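Local coordinates for putative drug/sodium antiporter (Escherichia coli, PDB 4Z3N), which is a MATE-family membrane transporter, probably an ion-driven antiporter, implicated in transport of the genotoxin colibactin, at residues G260-L265 / Y395-G400; I116-F121 / E255-G260. All coordinates share one frame; numbering follows the deposited sequence.

Interaction 1 of 2, residues G260-L265 / Y395-G400; sequences GMAQML and YYQAIG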
loop_
_atom_site.group_PDB
_atom_site.type_symbol
_atom_site.label_atom_id
_atom_site.label_comp_id
_atom_site.label_asym_id
_atom_site.label_seq_id
_atom_site.Cartn_x
_atom_site.Cartn_y
_atom_site.Cartn_z
ATOM N N GLY A 260 -2.696 -4.711 -12.663
ATOM C CA GLY A 260 -2.781 -3.373 -12.117
ATOM C C GLY A 260 -4.123 -3.055 -11.499
ATOM O O GLY A 260 -4.217 -2.417 -10.441
ATOM N N MET A 261 -5.183 -3.488 -12.160
ATOM C CA MET A 261 -6.502 -3.210 -11.636
ATOM C C MET A 261 -6.892 -4.178 -10.533
ATOM O O MET A 261 -7.720 -3.852 -9.687
ATOM C CB MET A 261 -7.525 -3.220 -12.754
ATOM C CG MET A 261 -7.744 -1.833 -13.301
ATOM S SD MET A 261 -8.905 -1.886 -14.663
ATOM C CE MET A 261 -8.804 -0.185 -15.218
ATOM N N ALA A 262 -6.291 -5.362 -10.541
ATOM C CA ALA A 262 -6.492 -6.302 -9.454
ATOM C C ALA A 262 -5.938 -5.677 -8.171
ATOM O O ALA A 262 -6.487 -5.844 -7.093
ATOM C CB ALA A 262 -5.826 -7.646 -9.763
ATOM N N GLN A 263 -4.861 -4.916 -8.317
ATOM C CA GLN A 263 -4.194 -4.286 -7.184
ATOM C C GLN A 263 -5.090 -3.227 -6.572
ATOM O O GLN A 263 -5.114 -3.044 -5.358
ATOM C CB GLN A 263 -2.865 -3.664 -7.618
ATOM C CG GLN A 263 -2.040 -3.068 -6.474
ATOM C CD GLN A 263 -1.433 -4.118 -5.563
ATOM O OE1 GLN A 263 -1.654 -5.312 -5.741
ATOM N NE2 GLN A 263 -0.655 -3.672 -4.585
ATOM N N MET A 264 -5.825 -2.529 -7.432
ATOM C CA MET A 264 -6.776 -1.521 -7.000
ATOM C C MET A 264 -7.984 -2.171 -6.345
ATOM O O MET A 264 -8.524 -1.673 -5.369
ATOM C CB MET A 264 -7.208 -0.672 -8.181
ATOM C CG MET A 264 -6.067 0.002 -8.861
ATOM S SD MET A 264 -6.693 0.813 -10.326
ATOM C CE MET A 264 -5.182 1.089 -11.271
ATOM N N LEU A 265 -8.403 -3.296 -6.900
ATOM C CA LEU A 265 -9.537 -4.010 -6.372
ATOM C C LEU A 265 -9.245 -4.502 -4.954
ATOM O O LEU A 265 -10.132 -4.552 -4.097
ATOM C CB LEU A 265 -9.871 -5.169 -7.297
ATOM C CG LEU A 265 -11.239 -5.799 -7.087
ATOM C CD1 LEU A 265 -12.326 -4.730 -7.257
ATOM C CD2 LEU A 265 -11.406 -6.967 -8.058
ATOM N N TYR A 395 3.055 -12.791 -5.042
ATOM C CA TYR A 395 3.547 -13.853 -5.912
ATOM C C TYR A 395 2.672 -14.048 -7.168
ATOM O O TYR A 395 3.173 -14.163 -8.296
ATOM C CB TYR A 395 3.649 -15.174 -5.120
ATOM C CG TYR A 395 4.158 -16.363 -5.928
ATOM C CD1 TYR A 395 3.284 -17.133 -6.682
ATOM C CD2 TYR A 395 5.503 -16.707 -5.940
ATOM C CE1 TYR A 395 3.717 -18.202 -7.415
ATOM C CE2 TYR A 395 5.951 -17.785 -6.681
ATOM C CZ TYR A 395 5.049 -18.533 -7.424
ATOM O OH TYR A 395 5.461 -19.630 -8.173
ATOM N N TYR A 396 1.365 -14.091 -6.979
ATOM C CA TYR A 396 0.471 -14.220 -8.111
ATOM C C TYR A 396 0.465 -12.973 -9.001
ATOM O O TYR A 396 0.319 -13.065 -10.217
ATOM C CB TYR A 396 -0.934 -14.547 -7.621
ATOM C CG TYR A 396 -1.017 -15.970 -7.138
ATOM C CD1 TYR A 396 -0.876 -17.031 -8.025
ATOM C CD2 TYR A 396 -1.199 -16.259 -5.795
ATOM C CE1 TYR A 396 -0.933 -18.345 -7.587
ATOM C CE2 TYR A 396 -1.257 -17.560 -5.346
ATOM C CZ TYR A 396 -1.129 -18.602 -6.237
ATOM O OH TYR A 396 -1.201 -19.892 -5.764
ATOM N N GLN A 397 0.646 -11.813 -8.401
ATOM C CA GLN A 397 0.757 -10.591 -9.169
ATOM C C GLN A 397 2.023 -10.626 -10.010
ATOM O O GLN A 397 2.024 -10.239 -11.178
ATOM C CB GLN A 397 0.758 -9.380 -8.239
ATOM C CG GLN A 397 -0.558 -9.166 -7.526
ATOM C CD GLN A 397 -1.591 -8.543 -8.428
ATOM O OE1 GLN A 397 -1.990 -9.131 -9.451
ATOM N NE2 GLN A 397 -2.021 -7.327 -8.073
ATOM N N ALA A 398 3.097 -11.122 -9.412
ATOM C CA ALA A 398 4.368 -11.219 -10.106
ATOM C C ALA A 398 4.281 -12.162 -11.311
ATOM O O ALA A 398 4.902 -11.893 -12.343
ATOM C CB ALA A 398 5.468 -11.667 -9.142
ATOM N N ILE A 399 3.529 -13.259 -11.192
ATOM C CA ILE A 399 3.500 -14.245 -12.272
ATOM C C ILE A 399 2.306 -14.042 -13.225
ATOM O O ILE A 399 2.098 -14.847 -14.138
ATOM C CB ILE A 399 3.481 -15.717 -11.733
ATOM C CG1 ILE A 399 2.213 -15.999 -10.931
ATOM C CG2 ILE A 399 4.745 -16.026 -10.905
ATOM C CD1 ILE A 399 1.856 -17.452 -10.886
ATOM N N GLY A 400 1.524 -12.981 -13.010
ATOM C CA GLY A 400 0.439 -12.638 -13.910
ATOM C C GLY A 400 -0.867 -13.388 -13.702
ATOM O O GLY A 400 -1.591 -13.658 -14.662
#
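A hydrogen bond between two glutamine amides, Gln-263 of helix 250-284 and Gln-397 of helix 382-399, joins two helices in a largely buried part of the protein. Gln-397 NE2 donates to Gln-263 OE1 at 3.1 Å, with an N-H...O angle of 152°. The acceptor lies almost in the amide plane of Gln-397, as expected if one of its N-H groups is aimed at it, whereas the donor sits somewhat outside the carbonyl plane of Gln-263, with a C=O...N angle of 140°. The backbones are well apart, the closest CA pair, Gln-263 to Gln-397, being 8.3 Å. Gln-397 supplies most of the reach, its CB starting out toward the other helix. Gln-263 does not start that way: its CG stands anti to the backbone N (chi1 -176°), and the bend at the next bond turns OE1 back to the partner. The NE2 of Gln-397 also lies against the start of this side chain, 3.8 Å from Gln-263 CB, while Gln-397 OE1 rests 4.1 Å from Ala-262 CB. Both helices belong to the C-terminal of the two six-helix bundles of the MATE fold; both segments fall in the second MatE family region, and 260-265 in a predicted transmembrane span. Beyond Gln-397, Gly-400 takes a positive phi in a Schellman motif that closes the last turn. Gln-397 NE2 probably also bonds to Val-259 O, which would give this nitrogen two acceptors, both on helix 250-284, and Gln-263 NE2 bonds to Asn-86 OD1 on helix 75-101, consistent with OE1 being the end turned to Gln-397. Ile-90 of that same helix touches both glutamines, and Pro-402 of helix 402-413 packs on Ala-262 and Gln-397.

Interaction 2 of 2, residues I116-F121 / E255-G260; sequences IIIALF and EFLSVG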
loop_
_atom_site.group_PDB
_atom_site.type_symbol
_atom_site.label_atom_id
_atom_site.label_comp_id
_atom_site.label_asym_id
_atom_site.label_seq_id
_atom_site.Cartn_x
_atom_site.Cartn_y
_atom_site.Cartn_z
ATOM N N ILE A 116 2.956 4.254 -19.554
ATOM C CA ILE A 116 2.702 5.685 -19.595
ATOM C C ILE A 116 1.299 6.003 -20.127
ATOM O O ILE A 116 0.589 6.849 -19.554
ATOM C CB ILE A 116 3.783 6.393 -20.441
ATOM C CG1 ILE A 116 5.090 6.442 -19.647
ATOM C CG2 ILE A 116 3.361 7.812 -20.816
ATOM C CD1 ILE A 116 6.295 6.810 -20.471
ATOM N N ILE A 117 0.899 5.322 -21.203
ATOM C CA ILE A 117 -0.407 5.547 -21.835
ATOM C C ILE A 117 -1.560 5.214 -20.887
ATOM O O ILE A 117 -2.565 5.931 -20.819
ATOM C CB ILE A 117 -0.557 4.709 -23.126
ATOM C CG1 ILE A 117 0.324 5.281 -24.239
ATOM C CG2 ILE A 117 -2.018 4.646 -23.584
ATOM C CD1 ILE A 117 0.217 4.542 -25.547
ATOM N N ILE A 118 -1.404 4.115 -20.160
ATOM C CA ILE A 118 -2.396 3.691 -19.186
ATOM C C ILE A 118 -2.523 4.738 -18.078
ATOM O O ILE A 118 -3.622 5.091 -17.643
ATOM C CB ILE A 118 -2.025 2.303 -18.607
ATOM C CG1 ILE A 118 -2.442 1.203 -19.590
ATOM C CG2 ILE A 118 -2.686 2.071 -17.257
ATOM C CD1 ILE A 118 -1.772 -0.145 -19.350
ATOM N N ALA A 119 -1.377 5.240 -17.637
ATOM C CA ALA A 119 -1.319 6.269 -16.614
ATOM C C ALA A 119 -2.008 7.536 -17.102
ATOM O O ALA A 119 -2.654 8.242 -16.333
ATOM C CB ALA A 119 0.134 6.560 -16.239
ATOM N N LEU A 120 -1.858 7.828 -18.391
ATOM C CA LEU A 120 -2.461 9.020 -18.962
ATOM C C LEU A 120 -3.994 8.942 -18.951
ATOM O O LEU A 120 -4.660 9.840 -18.410
ATOM C CB LEU A 120 -1.936 9.242 -20.379
ATOM C CG LEU A 120 -2.450 10.451 -21.177
ATOM C CD1 LEU A 120 -2.348 11.759 -20.408
ATOM C CD2 LEU A 120 -1.659 10.532 -22.468
ATOM N N PHE A 121 -4.553 7.875 -19.530
ATOM C CA PHE A 121 -6.013 7.709 -19.593
ATOM C C PHE A 121 -6.646 7.675 -18.209
ATOM O O PHE A 121 -7.770 8.136 -17.994
ATOM C CB PHE A 121 -6.378 6.434 -20.347
ATOM C CG PHE A 121 -6.488 6.618 -21.829
ATOM C CD1 PHE A 121 -5.356 6.748 -22.613
ATOM C CD2 PHE A 121 -7.728 6.652 -22.444
ATOM C CE1 PHE A 121 -5.459 6.911 -23.998
ATOM C CE2 PHE A 121 -7.835 6.815 -23.825
ATOM C CZ PHE A 121 -6.696 6.938 -24.601
ATOM N N GLU A 255 -2.683 -7.631 -20.092
ATOM C CA GLU A 255 -1.784 -8.185 -19.101
ATOM C C GLU A 255 -1.433 -7.145 -18.027
ATOM O O GLU A 255 -1.379 -7.458 -16.831
ATOM C CB GLU A 255 -0.517 -8.705 -19.781
ATOM C CG GLU A 255 0.531 -9.258 -18.824
ATOM C CD GLU A 255 0.012 -10.413 -17.967
ATOM O OE1 GLU A 255 -0.106 -11.539 -18.508
ATOM O OE2 GLU A 255 -0.262 -10.194 -16.756
ATOM N N PHE A 256 -1.206 -5.910 -18.464
ATOM C CA PHE A 256 -0.852 -4.814 -17.578
ATOM C C PHE A 256 -2.072 -4.409 -16.739
ATOM O O PHE A 256 -1.958 -4.143 -15.533
ATOM C CB PHE A 256 -0.338 -3.628 -18.397
ATOM C CG PHE A 256 0.292 -2.531 -17.580
ATOM C CD1 PHE A 256 -0.439 -1.840 -16.617
ATOM C CD2 PHE A 256 1.612 -2.165 -17.801
ATOM C CE1 PHE A 256 0.144 -0.827 -15.862
ATOM C CE2 PHE A 256 2.203 -1.153 -17.055
ATOM C CZ PHE A 256 1.466 -0.484 -16.076
ATOM N N LEU A 257 -3.238 -4.360 -17.383
ATOM C CA LEU A 257 -4.454 -3.858 -16.744
ATOM C C LEU A 257 -5.015 -4.835 -15.729
ATOM O O LEU A 257 -5.550 -4.428 -14.695
ATOM C CB LEU A 257 -5.527 -3.540 -17.792
ATOM C CG LEU A 257 -5.478 -2.118 -18.363
ATOM C CD1 LEU A 257 -6.638 -1.863 -19.303
ATOM C CD2 LEU A 257 -5.465 -1.103 -17.242
ATOM N N SER A 258 -4.899 -6.126 -16.023
ATOM C CA SER A 258 -5.444 -7.143 -15.138
ATOM C C SER A 258 -4.685 -7.188 -13.785
ATOM O O SER A 258 -5.315 -7.186 -12.732
ATOM C CB SER A 258 -5.426 -8.501 -15.837
ATOM O OG SER A 258 -4.101 -8.852 -16.185
ATOM N N VAL A 259 -3.351 -7.211 -13.818
ATOM C CA VAL A 259 -2.532 -7.128 -12.603
ATOM C C VAL A 259 -2.760 -5.793 -11.892
ATOM O O VAL A 259 -3.006 -5.748 -10.679
ATOM C CB VAL A 259 -0.992 -7.304 -12.913
ATOM C CG1 VAL A 259 -0.113 -6.827 -11.749
ATOM C CG2 VAL A 259 -0.683 -8.748 -13.225
ATOM N N GLY A 260 -2.696 -4.711 -12.663
ATOM C CA GLY A 260 -2.781 -3.373 -12.117
ATOM C C GLY A 260 -4.123 -3.055 -11.499
ATOM O O GLY A 260 -4.217 -2.417 -10.441
#
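Phe-256 lays one face of its ring against the tip of Ile-118, a CH-pi contact in which Ile-118 CD1 lies 3.9 Å from the ring centroid and 29° off its normal. The methyl is displaced from the ring centre toward the CG-CD1 bond, since Phe-256 CD1 and CG are its two nearest atoms, CD1 at 3.5 Å from Ile-118 CD1. The ring is brought there by a CB that already points across and a CG anti to the backbone N (chi1 -169°). One residue on, Leu-257 begins at an angle to the other helix, but its end bends nearer and CD2 comes 4.2 Å from Ile-118 CG2. Ile-118 is thus forked over two consecutive residues, its long branch on the ring and its short branch on the leucine. Later in the segment, Val-259 turns elsewhere, to Ile-90 and Ser-94. This apolar packing joins helix 107-132 of the N-terminal half to helix 250-284, which opens the C-terminal half, each carrying a predicted transmembrane span. Tyr-253, a turn earlier, also touches Ile-118. Helix 75-101 packs on the second segment through Leu-95 against Phe-256, and helix 162-177 meets the first through Met-166 and Val-170 at Ala-119.

Both interactions use helix 250-284, interaction 2 on residues 255-260 and interaction 1 on the following turns, with Gly-260 common to the two and their centres about 12 Å apart. Both are mostly buried, but interaction 1 is nearer the chain's centre, about 13 Å against 18 Å. Their chemistry also differs: the inner one rests on a directional amide bond, the outer one on an aromatic face and aliphatic branches, though it buries slightly more surface, 148 Å² against 114 Å². They meet through the probable Gln-397 NE2 to Val-259 O bond and, more loosely, where Gly-400 CA packs against Glu-255 OE2, an oxygen that also forms a salt bridge with Arg-98 of helix 75-101.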